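Local coordinates for protein glycerol-3-phosphate dehydrogenase [NAD(+)] 1 (Saccharomyces cerevisiae, PDB 4FGW) that catalyses the NAD-dependent interconversion of dihydroxyacetone phosphate and sn-glycerol 3-phosphate, supporting glycerol accumulation under hyperosmotic stress, at residues R132-L137 / S166-E171; F254-G259 / R310-A315; G280-P285 / C354-D359; G322-E327 / Y371-M376. All coordinates share one frame; numbering follows the deposited sequence.

In the fold
Contact 1 lies in the NAD-binding Rossmann-type half of the chain. Contacts 2, 3 and 4 lie in the helical C-terminal half. Contact 2 is buried, contact 1 partly so, and contacts 3 and 4 are at the surface. Contacts 2 and 4 adjoin: their centres are 12 Å apart, and helices 310-320 and 325-333 follow each other in the chain. Contacts 2 and 3 use the consecutive helices 235-257 and 261-283. Apolar packing prevails throughout. Contacts 1 and 3 each set a cysteine sulfur beside an aromatic ring. Contact 2 fits a ring to an alanine. Contact 4 pairs two rings at the surface.

Contact 1 (R132-L137 / S166-E171); sequences RICSQL and SYITEE
Cys-134 carries this contact for helix 132-137. It meets Tyr-167, Ile-168 and Glu-171, which lie along one side of helix 166-171. The two short helical segments run nearly parallel. Their axes come within 10.1 Å, at a signed crossing angle of -21°. The CB of Cys-134 points toward the other helix and lies 4.0 Å from the CB of Glu-171. Its sulfur lies opposite the carbonyl carbon about the first torsion (chi1 -73°). It reaches between two side chains. On one of them, Cys-134 SG is 4.0 Å from Tyr-167 CE2 and approaches the ring obliquely, a Cys sulfur-aromatic contact. On the other, Cys-134 SG is 4.1 Å from Ile-168 CG1. The tyrosine ring is backed from its own helix. Glu-171 CG sits 3.6 Å above the plane of the Tyr-167 ring, over its centre. Chi1 of Glu-171 (-66°) sets CG opposite the carbonyl carbon and over the ring; the bend at chi2 then turns the carboxylate. The carboxylate has a long, weak ion pair with Lys-138. Further along the first helix, Leu-137 packs on Phe-123 of strand 120-123. Ile-168 reaches the same phenylalanine from the second helix. Both helices belong to consecutive beta-alpha-beta crossovers of the Rossmann-type sheet: one links strands 120-123 and 146-149, and the other precedes strand 175-180. The contact between them is made of sulfur, methylene and aromatic carbon. It therefore depends on close fit and dispersion rather than on directed polar bonds or charge.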
loop_
_atom_site.group_PDB
_atom_site.type_symbol
_atom_site.label_atom_id
_atom_site.label_comp_id
_atom_site.label_asym_id
_atom_site.label_seq_id
_atom_site.Cartn_x
_atom_site.Cartn_y
_atom_site.Cartn_z
ATOM N N ARG A 132 -23.185 8.365 25.725
ATOM C CA ARG A 132 -23.273 8.341 27.193
ATOM C C ARG A 132 -22.285 9.327 27.818
ATOM O O ARG A 132 -22.684 10.160 28.640
ATOM C CB ARG A 132 -23.039 6.923 27.762
ATOM C CG ARG A 132 -23.015 6.913 29.284
ATOM C CD ARG A 132 -22.660 5.600 29.926
ATOM N NE ARG A 132 -22.555 5.785 31.373
ATOM C CZ ARG A 132 -22.868 4.867 32.282
ATOM N NH1 ARG A 132 -23.307 3.672 31.906
ATOM N NH2 ARG A 132 -22.743 5.136 33.576
ATOM N N ILE A 133 -20.997 9.195 27.442
ATOM C CA ILE A 133 -19.867 10.003 27.905
ATOM C C ILE A 133 -20.094 11.497 27.638
ATOM O O ILE A 133 -19.895 12.308 28.543
ATOM C CB ILE A 133 -18.509 9.424 27.356
ATOM C CG1 ILE A 133 -17.905 8.386 28.328
ATOM C CG2 ILE A 133 -17.470 10.502 27.069
ATOM C CD1 ILE A 133 -18.653 7.017 28.496
ATOM N N CYS A 134 -20.582 11.838 26.428
ATOM C CA CYS A 134 -20.879 13.209 26.017
ATOM C C CYS A 134 -22.017 13.831 26.800
ATOM O O CYS A 134 -21.885 14.972 27.241
ATOM C CB CYS A 134 -21.124 13.282 24.517
ATOM S SG CYS A 134 -19.630 13.088 23.528
ATOM N N SER A 135 -23.124 13.083 26.985
ATOM C CA SER A 135 -24.308 13.513 27.737
ATOM C C SER A 135 -23.972 13.745 29.212
ATOM O O SER A 135 -24.536 14.649 29.836
ATOM C CB SER A 135 -25.422 12.484 27.611
ATOM O OG SER A 135 -26.658 12.995 28.081
ATOM N N GLN A 136 -23.013 12.995 29.727
ATOM C CA GLN A 136 -22.561 13.126 31.098
ATOM C C GLN A 136 -21.521 14.170 31.314
ATOM O O GLN A 136 -21.312 14.610 32.417
ATOM C CB GLN A 136 -21.950 11.839 31.552
ATOM C CG GLN A 136 -22.788 10.697 31.257
ATOM C CD GLN A 136 -23.175 10.000 32.499
ATOM O OE1 GLN A 136 -22.940 8.812 32.644
ATOM N NE2 GLN A 136 -23.753 10.741 33.434
ATOM N N LEU A 137 -20.810 14.514 30.266
ATOM C CA LEU A 137 -19.814 15.584 30.341
ATOM C C LEU A 137 -20.385 16.976 30.040
ATOM O O LEU A 137 -19.750 17.968 30.399
ATOM C CB LEU A 137 -18.568 15.284 29.488
ATOM C CG LEU A 137 -17.602 14.208 30.005
ATOM C CD1 LEU A 137 -16.565 13.879 28.957
ATOM C CD2 LEU A 137 -16.913 14.633 31.301
ATOM N N SER A 166 -16.455 15.395 15.399
ATOM C CA SER A 166 -17.424 16.475 15.187
ATOM C C SER A 166 -18.609 16.336 16.135
ATOM O O SER A 166 -19.154 17.354 16.569
ATOM C CB SER A 166 -17.910 16.510 13.743
ATOM O OG SER A 166 -16.891 16.909 12.841
ATOM N N TYR A 167 -18.999 15.078 16.469
ATOM C CA TYR A 167 -20.078 14.786 17.417
ATOM C C TYR A 167 -19.656 15.319 18.788
ATOM O O TYR A 167 -20.451 15.992 19.443
ATOM C CB TYR A 167 -20.380 13.269 17.476
ATOM C CG TYR A 167 -21.469 12.887 18.462
ATOM C CD1 TYR A 167 -22.815 13.017 18.130
ATOM C CD2 TYR A 167 -21.154 12.386 19.725
ATOM C CE1 TYR A 167 -23.821 12.670 19.035
ATOM C CE2 TYR A 167 -22.154 12.034 20.638
ATOM C CZ TYR A 167 -23.485 12.169 20.284
ATOM O OH TYR A 167 -24.474 11.828 21.179
ATOM N N ILE A 168 -18.390 15.057 19.190
ATOM C CA ILE A 168 -17.793 15.521 20.450
ATOM C C ILE A 168 -17.832 17.064 20.517
ATOM O O ILE A 168 -18.278 17.615 21.521
ATOM C CB ILE A 168 -16.364 14.928 20.653
ATOM C CG1 ILE A 168 -16.432 13.404 20.910
ATOM C CG2 ILE A 168 -15.585 15.662 21.774
ATOM C CD1 ILE A 168 -15.113 12.623 20.741
ATOM N N THR A 169 -17.413 17.738 19.428
ATOM C CA THR A 169 -17.412 19.195 19.305
ATOM C C THR A 169 -18.829 19.753 19.396
ATOM O O THR A 169 -19.053 20.703 20.148
ATOM C CB THR A 169 -16.642 19.625 18.037
ATOM O OG1 THR A 169 -15.281 19.201 18.167
ATOM C CG2 THR A 169 -16.668 21.133 17.809
ATOM N N GLU A 170 -19.791 19.151 18.672
ATOM C CA GLU A 170 -21.164 19.646 18.730
ATOM C C GLU A 170 -21.913 19.339 20.038
ATOM O O GLU A 170 -22.858 20.054 20.368
ATOM C CB GLU A 170 -21.966 19.358 17.447
ATOM C CG GLU A 170 -22.423 17.922 17.244
ATOM C CD GLU A 170 -23.679 17.810 16.399
ATOM O OE1 GLU A 170 -23.600 17.225 15.295
ATOM O OE2 GLU A 170 -24.735 18.333 16.825
ATOM N N GLU A 171 -21.458 18.317 20.803
ATOM C CA GLU A 171 -22.063 17.960 22.095
ATOM C C GLU A 171 -21.349 18.629 23.275
ATOM O O GLU A 171 -21.971 18.834 24.309
ATOM C CB GLU A 171 -22.102 16.429 22.313
ATOM C CG GLU A 171 -23.010 15.648 21.373
ATOM C CD GLU A 171 -24.491 15.969 21.400
ATOM O OE1 GLU A 171 -25.029 16.328 20.329
ATOM O OE2 GLU A 171 -25.120 15.831 22.474
#

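Contact 2 (F254-G259 / R310-A315); sequences FVEGLG and RNVKVA
Phe-254 and Ala-315 bring the two backbones together, with their CA atoms 5.1 Å apart. The CB of Phe-254 points away from the other segment, but its ring turns back to it. With CG opposite the carbonyl carbon (chi1 -64°), the ring flanks the alanine. Phe-254 CE2 is 3.6 Å from Ala-315 CB. At the ring edge, Phe-254 CD2 is 3.4 Å from Ala-315 O, which lies near the ring plane. Replacing Phe-254 by an alanine would probably open a gap beside the Ala-315 methyl and take away the ring on which Met-376 packs. Two residues on, the chain of Glu-256 crosses Val-312 at a slant. Glu-256 OE1 lies 3.9 Å from Val-312 CG2, which is van der Waals contact with a methyl. The charge is met elsewhere: OE1 forms a salt bridge with Arg-316, and OE2 a weak hydrogen bond with Ser-265. Beyond it the chain leaves the helix at Gly-259, whose positive phi and two bonds back into the last turn make a Schellman motif. The contact joins the C-terminal end of helix 235-257 to the first turns of helix 310-320. Helix 310-320 begins with Arg-310 and Asn-311, which by similarity bind substrate, Arg-310 also NAD(+). Helix 235-257 carries Lys-245, the probable proton acceptor. Val-314 turns to helix 325-333, and Val-255 to helix 261-283.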
loop_
_atom_site.group_PDB
_atom_site.type_symbol
_atom_site.label_atom_id
_atom_site.label_comp_id
_atom_site.label_asym_id
_atom_site.label_seq_id
_atom_site.Cartn_x
_atom_site.Cartn_y
_atom_site.Cartn_z
ATOM N N PHE A 254 -11.902 -12.111 -0.610
ATOM C CA PHE A 254 -12.629 -12.779 -1.691
ATOM C C PHE A 254 -11.647 -13.254 -2.746
ATOM O O PHE A 254 -11.634 -14.428 -3.116
ATOM C CB PHE A 254 -13.655 -11.827 -2.344
ATOM C CG PHE A 254 -14.786 -11.335 -1.470
ATOM C CD1 PHE A 254 -15.397 -10.112 -1.721
ATOM C CD2 PHE A 254 -15.249 -12.098 -0.405
ATOM C CE1 PHE A 254 -16.440 -9.655 -0.912
ATOM C CE2 PHE A 254 -16.288 -11.640 0.401
ATOM C CZ PHE A 254 -16.879 -10.422 0.143
ATOM N N VAL A 255 -10.785 -12.341 -3.174
ATOM C CA VAL A 255 -9.775 -12.546 -4.195
ATOM C C VAL A 255 -8.673 -13.562 -3.791
ATOM O O VAL A 255 -8.264 -14.374 -4.624
ATOM C CB VAL A 255 -9.304 -11.151 -4.657
ATOM C CG1 VAL A 255 -7.806 -10.930 -4.506
ATOM C CG2 VAL A 255 -9.799 -10.843 -6.053
ATOM N N GLU A 256 -8.262 -13.556 -2.505
ATOM C CA GLU A 256 -7.281 -14.491 -1.941
ATOM C C GLU A 256 -7.880 -15.903 -1.858
ATOM O O GLU A 256 -7.271 -16.849 -2.360
ATOM C CB GLU A 256 -6.829 -14.029 -0.549
ATOM C CG GLU A 256 -5.766 -12.944 -0.576
ATOM C CD GLU A 256 -5.253 -12.471 0.772
ATOM O OE1 GLU A 256 -5.664 -13.042 1.809
ATOM O OE2 GLU A 256 -4.444 -11.517 0.793
ATOM N N GLY A 257 -9.079 -16.007 -1.265
ATOM C CA GLY A 257 -9.832 -17.245 -1.094
ATOM C C GLY A 257 -10.143 -17.967 -2.390
ATOM O O GLY A 257 -10.254 -19.195 -2.401
ATOM N N LEU A 258 -10.280 -17.200 -3.495
ATOM C CA LEU A 258 -10.510 -17.711 -4.848
ATOM C C LEU A 258 -9.206 -18.292 -5.436
ATOM O O LEU A 258 -9.241 -18.940 -6.485
ATOM C CB LEU A 258 -11.041 -16.591 -5.765
ATOM C CG LEU A 258 -12.536 -16.258 -5.698
ATOM C CD1 LEU A 258 -12.821 -14.930 -6.377
ATOM C CD2 LEU A 258 -13.384 -17.342 -6.345
ATOM N N GLY A 259 -8.080 -18.038 -4.765
ATOM C CA GLY A 259 -6.758 -18.506 -5.170
ATOM C C GLY A 259 -6.070 -17.627 -6.194
ATOM O O GLY A 259 -5.200 -18.104 -6.928
ATOM N N ARG A 310 -9.898 -9.704 10.919
ATOM C CA ARG A 310 -11.273 -10.238 10.928
ATOM C C ARG A 310 -11.962 -10.175 9.570
ATOM O O ARG A 310 -12.505 -11.183 9.113
ATOM C CB ARG A 310 -12.143 -9.516 11.973
ATOM C CG ARG A 310 -11.750 -9.770 13.422
ATOM C CD ARG A 310 -12.670 -9.041 14.388
ATOM N NE ARG A 310 -12.438 -7.594 14.384
ATOM C CZ ARG A 310 -11.646 -6.954 15.240
ATOM N NH1 ARG A 310 -11.010 -7.622 16.195
ATOM N NH2 ARG A 310 -11.490 -5.640 15.152
ATOM N N ASN A 311 -11.932 -8.995 8.930
ATOM C CA ASN A 311 -12.564 -8.719 7.639
ATOM C C ASN A 311 -12.007 -9.558 6.495
ATOM O O ASN A 311 -12.787 -10.179 5.781
ATOM C CB ASN A 311 -12.522 -7.224 7.329
ATOM C CG ASN A 311 -13.236 -6.397 8.369
ATOM O OD1 ASN A 311 -14.460 -6.283 8.365
ATOM N ND2 ASN A 311 -12.487 -5.827 9.304
ATOM N N VAL A 312 -10.666 -9.606 6.337
ATOM C CA VAL A 312 -10.002 -10.399 5.293
ATOM C C VAL A 312 -10.219 -11.917 5.505
ATOM O O VAL A 312 -10.523 -12.622 4.543
ATOM C CB VAL A 312 -8.515 -9.964 5.027
ATOM C CG1 VAL A 312 -7.591 -10.287 6.189
ATOM C CG2 VAL A 312 -7.972 -10.561 3.734
ATOM N N LYS A 313 -10.137 -12.385 6.776
ATOM C CA LYS A 313 -10.308 -13.786 7.183
ATOM C C LYS A 313 -11.713 -14.318 6.876
ATOM O O LYS A 313 -11.828 -15.428 6.349
ATOM C CB LYS A 313 -9.968 -13.961 8.678
ATOM C CG LYS A 313 -9.672 -15.396 9.102
ATOM C CD LYS A 313 -9.130 -15.459 10.526
ATOM C CE LYS A 313 -8.671 -16.853 10.881
ATOM N NZ LYS A 313 -7.938 -16.886 12.173
ATOM N N VAL A 314 -12.773 -13.533 7.202
ATOM C CA VAL A 314 -14.178 -13.910 6.947
ATOM C C VAL A 314 -14.418 -14.038 5.444
ATOM O O VAL A 314 -14.947 -15.061 4.990
ATOM C CB VAL A 314 -15.199 -12.957 7.641
ATOM C CG1 VAL A 314 -16.613 -13.123 7.074
ATOM C CG2 VAL A 314 -15.211 -13.185 9.146
ATOM N N ALA A 315 -13.977 -13.015 4.683
ATOM C CA ALA A 315 -14.095 -12.922 3.233
ATOM C C ALA A 315 -13.392 -14.074 2.516
ATOM O O ALA A 315 -13.906 -14.583 1.520
ATOM C CB ALA A 315 -13.538 -11.596 2.770
#

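Contact 3 (G280-P285 / C354-D359); sequences GQMFFP and CGSVED
The Phe-283 ring is met by Cys-354 from the other segment and by Met-282 from its own. Over the centre of one face sits Met-282 CG, 4.0 Å above the plane. Cys-354 SG approaches obliquely at the far end of the ring. It lies 3.5 Å from Phe-283 CE2 and 4.7 Å from the ring centroid, a Cys sulfur-aromatic contact. The rings of Trp-350 and Phe-279 also meet Phe-283, each with its plane tilted by about 55°. Phe-283 thus belongs to an aromatic cluster. The second flat group is the carboxylate of Asp-359. The Met-282 chain crosses this side chain at about a right angle and sets its terminal methyl against it. Met-282 CE is 3.5 Å from Asp-359 OD2. The methionine reaches there because CG stands anti to the backbone N (chi1 -168°), which sends the chain out from the helix. A bend at chi3 (-74°) then turns the methyl aside. Midway along the same chain, Met-282 SD lies 4.1 Å from Ser-356 OG, which is van der Waals contact. The site is partly exposed throughout and lies away from the annotated binding and catalytic residues. It joins the last turn of helix 261-283 to the loop between helices 340-354 and 361-371. Gly-355, with positive phi, is where the chain leaves helix 340-354. Leu-351 of that helix touches both Phe-283 and Ser-356. Arg-278, a turn back in helix 261-283, hydrogen-bonds the backbone O of Asp-359. On another side, Phe-283 packs on Val-161 of the small strand 160-162.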
loop_
_atom_site.group_PDB
_atom_site.type_symbol
_atom_site.label_atom_id
_atom_site.label_comp_id
_atom_site.label_asym_id
_atom_site.label_seq_id
_atom_site.Cartn_x
_atom_site.Cartn_y
_atom_site.Cartn_z
ATOM N N GLY A 280 -13.517 10.492 0.383
ATOM C CA GLY A 280 -13.082 11.577 1.250
ATOM C C GLY A 280 -13.268 12.946 0.631
ATOM O O GLY A 280 -13.894 13.814 1.230
ATOM N N GLN A 281 -12.769 13.129 -0.595
ATOM C CA GLN A 281 -12.833 14.403 -1.312
ATOM C C GLN A 281 -14.215 14.781 -1.824
ATOM O O GLN A 281 -14.482 15.968 -2.033
ATOM C CB GLN A 281 -11.791 14.443 -2.426
ATOM C CG GLN A 281 -10.372 14.277 -1.896
ATOM C CD GLN A 281 -9.364 14.642 -2.933
ATOM O OE1 GLN A 281 -9.302 14.042 -4.015
ATOM N NE2 GLN A 281 -8.551 15.636 -2.615
ATOM N N MET A 282 -15.092 13.784 -2.021
ATOM C CA MET A 282 -16.470 13.991 -2.466
ATOM C C MET A 282 -17.342 14.471 -1.298
ATOM O O MET A 282 -18.139 15.389 -1.477
ATOM C CB MET A 282 -17.038 12.688 -3.056
ATOM C CG MET A 282 -18.340 12.860 -3.808
ATOM S SD MET A 282 -18.976 11.300 -4.472
ATOM C CE MET A 282 -17.844 11.036 -5.858
ATOM N N PHE A 283 -17.187 13.849 -0.114
ATOM C CA PHE A 283 -17.989 14.136 1.075
ATOM C C PHE A 283 -17.328 14.985 2.157
ATOM O O PHE A 283 -18.033 15.560 2.989
ATOM C CB PHE A 283 -18.586 12.834 1.644
ATOM C CG PHE A 283 -19.382 12.069 0.609
ATOM C CD1 PHE A 283 -18.882 10.903 0.045
ATOM C CD2 PHE A 283 -20.599 12.558 0.143
ATOM C CE1 PHE A 283 -19.600 10.219 -0.943
ATOM C CE2 PHE A 283 -21.310 11.879 -0.846
ATOM C CZ PHE A 283 -20.815 10.707 -1.372
ATOM N N PHE A 284 -16.017 15.167 2.087
ATOM C CA PHE A 284 -15.302 16.064 2.995
ATOM C C PHE A 284 -14.247 16.885 2.265
ATOM O O PHE A 284 -13.136 17.045 2.719
ATOM C CB PHE A 284 -14.634 15.281 4.108
ATOM C CG PHE A 284 -15.579 14.513 4.962
ATOM C CD1 PHE A 284 -15.910 14.962 6.213
ATOM C CD2 PHE A 284 -16.120 13.335 4.523
ATOM C CE1 PHE A 284 -16.767 14.259 6.999
ATOM C CE2 PHE A 284 -16.973 12.638 5.311
ATOM C CZ PHE A 284 -17.297 13.100 6.550
ATOM N N PRO A 285 -14.631 17.410 1.124
ATOM C CA PRO A 285 -13.760 18.165 0.232
ATOM C C PRO A 285 -12.628 18.952 0.852
ATOM O O PRO A 285 -11.765 19.352 0.102
ATOM C CB PRO A 285 -14.730 19.139 -0.440
ATOM C CG PRO A 285 -16.095 18.646 -0.091
ATOM C CD PRO A 285 -15.953 18.028 1.228
ATOM N N CYS A 354 -27.403 9.775 -2.274
ATOM C CA CYS A 354 -26.571 10.758 -2.974
ATOM C C CYS A 354 -26.682 10.609 -4.491
ATOM O O CYS A 354 -26.476 11.580 -5.222
ATOM C CB CYS A 354 -25.118 10.628 -2.526
ATOM S SG CYS A 354 -24.774 11.349 -0.903
ATOM N N GLY A 355 -26.957 9.385 -4.941
ATOM C CA GLY A 355 -27.007 9.024 -6.352
ATOM C C GLY A 355 -25.595 8.916 -6.895
ATOM O O GLY A 355 -25.331 9.314 -8.033
ATOM N N SER A 356 -24.670 8.391 -6.061
ATOM C CA SER A 356 -23.239 8.249 -6.358
ATOM C C SER A 356 -22.713 6.795 -6.248
ATOM O O SER A 356 -21.519 6.585 -6.009
ATOM C CB SER A 356 -22.432 9.190 -5.467
ATOM O OG SER A 356 -22.838 10.541 -5.627
ATOM N N VAL A 357 -23.599 5.801 -6.460
ATOM C CA VAL A 357 -23.269 4.368 -6.390
ATOM C C VAL A 357 -22.291 3.965 -7.512
ATOM O O VAL A 357 -21.331 3.233 -7.258
ATOM C CB VAL A 357 -24.537 3.467 -6.340
ATOM C CG1 VAL A 357 -24.176 1.997 -6.167
ATOM C CG2 VAL A 357 -25.487 3.906 -5.230
ATOM N N GLU A 358 -22.524 4.479 -8.738
ATOM C CA GLU A 358 -21.694 4.220 -9.922
ATOM C C GLU A 358 -20.226 4.638 -9.753
ATOM O O GLU A 358 -19.346 4.015 -10.350
ATOM C CB GLU A 358 -22.297 4.902 -11.159
ATOM C CG GLU A 358 -23.364 4.080 -11.863
ATOM C CD GLU A 358 -23.897 4.689 -13.147
ATOM O OE1 GLU A 358 -25.138 4.777 -13.289
ATOM O OE2 GLU A 358 -23.078 5.072 -14.014
ATOM N N ASP A 359 -19.976 5.693 -8.948
ATOM C CA ASP A 359 -18.645 6.250 -8.681
ATOM C C ASP A 359 -17.753 5.337 -7.856
ATOM O O ASP A 359 -16.534 5.520 -7.869
ATOM C CB ASP A 359 -18.750 7.619 -7.980
ATOM C CG ASP A 359 -19.532 8.683 -8.722
ATOM O OD1 ASP A 359 -19.501 8.686 -9.972
ATOM O OD2 ASP A 359 -20.138 9.542 -8.054
#

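Contact 4 (G322-E327 / Y371-M376); sequences GKDAWE and YNNYPM
Trp-326 and Tyr-371 make most of this contact, as an offset edge-to-face pair. The six-membered ring of Trp-326 presents its edge to a face of the Tyr-371 ring. The centroids are 5.4 Å apart and the planes meet at 68°. The closest approach is at the outer corner of the indole, where Trp-326 CZ2 lies 3.7 Å from Tyr-371 CE2. Next to it, Trp-326 CH2 sits over the face, 3.9 Å from Tyr-371 CE2. The CB of Tyr-371 points away from segment 322-327, but its ring comes nearer. Its CG lies opposite the carbonyl carbon (chi1 -70°), and this torsion helps to bring the ring back to the indole. The indole is steadied from its own helix, since Ala-325 CB lies 3.7 Å above the ring plane, toward the rim. The Tyr-371 hydroxyl is hydrogen-bonded to Leu-341 O, which helps to fix the ring's place against helix 340-354. Its ring also meets that of Tyr-367. Putting a serine in place of Tyr-371 would probably leave the indole edge without its aromatic face and Leu-341 O without this partner. A smaller contact lies to one side. Asp-324 OD1 and Asn-373 ND2 are 4.3 Å apart, too far for a hydrogen bond. Asp-324 stands at the N-cap of helix 325-333, but its side chain makes no capping bond. The contact ties the start of that helix to the end of helix 361-371 and the loop after it. Its chemistry is mainly aromatic: the C-H edge of one ring rests on the pi face of another at the protein surface.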
loop_
_atom_site.group_PDB
_atom_site.type_symbol
_atom_site.label_atom_id
_atom_site.label_comp_id
_atom_site.label_asym_id
_atom_site.label_seq_id
_atom_site.Cartn_x
_atom_site.Cartn_y
_atom_site.Cartn_z
ATOM N N GLY A 322 -18.204 -21.132 0.685
ATOM C CA GLY A 322 -19.364 -20.729 -0.101
ATOM C C GLY A 322 -20.523 -20.332 0.789
ATOM O O GLY A 322 -21.666 -20.263 0.331
ATOM N N LYS A 323 -20.233 -20.247 2.077
ATOM C CA LYS A 323 -21.250 -19.954 3.059
ATOM C C LYS A 323 -21.410 -18.480 3.037
ATOM O O LYS A 323 -20.627 -17.798 2.427
ATOM C CB LYS A 323 -20.819 -20.388 4.450
ATOM C CG LYS A 323 -20.484 -21.842 4.569
ATOM C CD LYS A 323 -19.584 -22.088 5.746
ATOM C CE LYS A 323 -19.336 -23.553 5.908
ATOM N NZ LYS A 323 -20.152 -24.287 4.923
ATOM N N ASP A 324 -22.423 -17.970 3.699
ATOM C CA ASP A 324 -22.600 -16.545 3.695
ATOM C C ASP A 324 -21.648 -15.950 4.709
ATOM O O ASP A 324 -21.017 -16.655 5.479
ATOM C CB ASP A 324 -24.043 -16.183 4.031
ATOM C CG ASP A 324 -24.995 -16.527 2.921
ATOM O OD1 ASP A 324 -24.522 -16.777 1.799
ATOM O OD2 ASP A 324 -26.215 -16.546 3.165
ATOM N N ALA A 325 -21.556 -14.637 4.703
ATOM C CA ALA A 325 -20.711 -13.942 5.629
ATOM C C ALA A 325 -20.880 -14.439 7.046
ATOM O O ALA A 325 -19.956 -14.979 7.644
ATOM C CB ALA A 325 -21.018 -12.480 5.567
ATOM N N TRP A 326 -22.072 -14.231 7.580
ATOM C CA TRP A 326 -22.348 -14.415 8.994
ATOM C C TRP A 326 -22.148 -15.819 9.497
ATOM O O TRP A 326 -21.798 -16.056 10.636
ATOM C CB TRP A 326 -23.739 -13.929 9.261
ATOM C CG TRP A 326 -23.901 -12.535 8.839
ATOM C CD1 TRP A 326 -23.707 -11.434 9.594
ATOM C CD2 TRP A 326 -24.293 -12.078 7.558
ATOM N NE1 TRP A 326 -23.960 -10.306 8.867
ATOM C CE2 TRP A 326 -24.329 -10.680 7.608
ATOM C CE3 TRP A 326 -24.625 -12.713 6.373
ATOM C CZ2 TRP A 326 -24.675 -9.914 6.527
ATOM C CZ3 TRP A 326 -24.973 -11.948 5.299
ATOM C CH2 TRP A 326 -24.994 -10.564 5.379
ATOM N N GLU A 327 -22.347 -16.745 8.601
ATOM C CA GLU A 327 -22.057 -18.155 8.843
ATOM C C GLU A 327 -20.538 -18.280 9.043
ATOM O O GLU A 327 -20.092 -19.009 9.929
ATOM C CB GLU A 327 -22.520 -18.997 7.642
ATOM C CG GLU A 327 -22.660 -20.485 7.933
ATOM C CD GLU A 327 -23.470 -21.306 6.943
ATOM O OE1 GLU A 327 -23.781 -22.476 7.267
ATOM O OE2 GLU A 327 -23.805 -20.787 5.853
ATOM N N TYR A 371 -24.404 -9.085 0.669
ATOM C CA TYR A 371 -25.853 -9.054 0.901
ATOM C C TYR A 371 -26.691 -9.812 -0.088
ATOM O O TYR A 371 -27.549 -10.599 0.314
ATOM C CB TYR A 371 -26.349 -7.621 1.130
ATOM C CG TYR A 371 -25.870 -7.094 2.460
ATOM C CD1 TYR A 371 -24.631 -6.467 2.579
ATOM C CD2 TYR A 371 -26.595 -7.325 3.625
ATOM C CE1 TYR A 371 -24.151 -6.041 3.813
ATOM C CE2 TYR A 371 -26.129 -6.898 4.865
ATOM C CZ TYR A 371 -24.907 -6.255 4.954
ATOM O OH TYR A 371 -24.453 -5.829 6.179
ATOM N N ASN A 372 -26.452 -9.587 -1.378
ATOM C CA ASN A 372 -27.166 -10.304 -2.427
ATOM C C ASN A 372 -26.294 -11.518 -2.799
ATOM O O ASN A 372 -25.363 -11.822 -2.052
ATOM C CB ASN A 372 -27.489 -9.355 -3.590
ATOM C CG ASN A 372 -28.224 -8.106 -3.125
ATOM O OD1 ASN A 372 -29.246 -8.172 -2.431
ATOM N ND2 ASN A 372 -27.681 -6.941 -3.428
ATOM N N ASN A 373 -26.518 -12.199 -3.897
ATOM C CA ASN A 373 -25.670 -13.354 -4.116
ATOM C C ASN A 373 -24.836 -13.272 -5.352
ATOM O O ASN A 373 -24.792 -14.194 -6.145
ATOM C CB ASN A 373 -26.465 -14.643 -4.079
ATOM C CG ASN A 373 -26.654 -15.146 -2.680
ATOM O OD1 ASN A 373 -27.633 -14.809 -2.013
ATOM N ND2 ASN A 373 -25.703 -15.936 -2.209
ATOM N N TYR A 374 -24.154 -12.149 -5.479
ATOM C CA TYR A 374 -23.280 -11.835 -6.607
ATOM C C TYR A 374 -22.089 -12.792 -6.726
ATOM O O TYR A 374 -21.433 -13.074 -5.722
ATOM C CB TYR A 374 -22.926 -10.340 -6.664
ATOM C CG TYR A 374 -24.015 -9.497 -7.305
ATOM C CD1 TYR A 374 -23.776 -8.785 -8.477
ATOM C CD2 TYR A 374 -25.295 -9.431 -6.752
ATOM C CE1 TYR A 374 -24.779 -8.022 -9.080
ATOM C CE2 TYR A 374 -26.309 -8.686 -7.356
ATOM C CZ TYR A 374 -26.042 -7.970 -8.511
ATOM O OH TYR A 374 -27.029 -7.214 -9.091
ATOM N N PRO A 375 -21.886 -13.366 -7.941
ATOM C CA PRO A 375 -20.872 -14.426 -8.145
ATOM C C PRO A 375 -19.460 -14.405 -7.547
ATOM O O PRO A 375 -18.838 -15.477 -7.525
ATOM C CB PRO A 375 -20.858 -14.607 -9.663
ATOM C CG PRO A 375 -22.238 -14.290 -10.062
ATOM C CD PRO A 375 -22.670 -13.156 -9.177
ATOM N N MET A 376 -18.933 -13.235 -7.105
ATOM C CA MET A 376 -17.591 -13.086 -6.501
ATOM C C MET A 376 -16.458 -13.195 -7.527
ATOM O O MET A 376 -15.501 -12.425 -7.454
ATOM C CB MET A 376 -17.377 -14.062 -5.326
ATOM C CG MET A 376 -16.352 -13.616 -4.318
ATOM S SD MET A 376 -16.013 -14.912 -3.101
ATOM C CE MET A 376 -17.342 -14.663 -1.974
#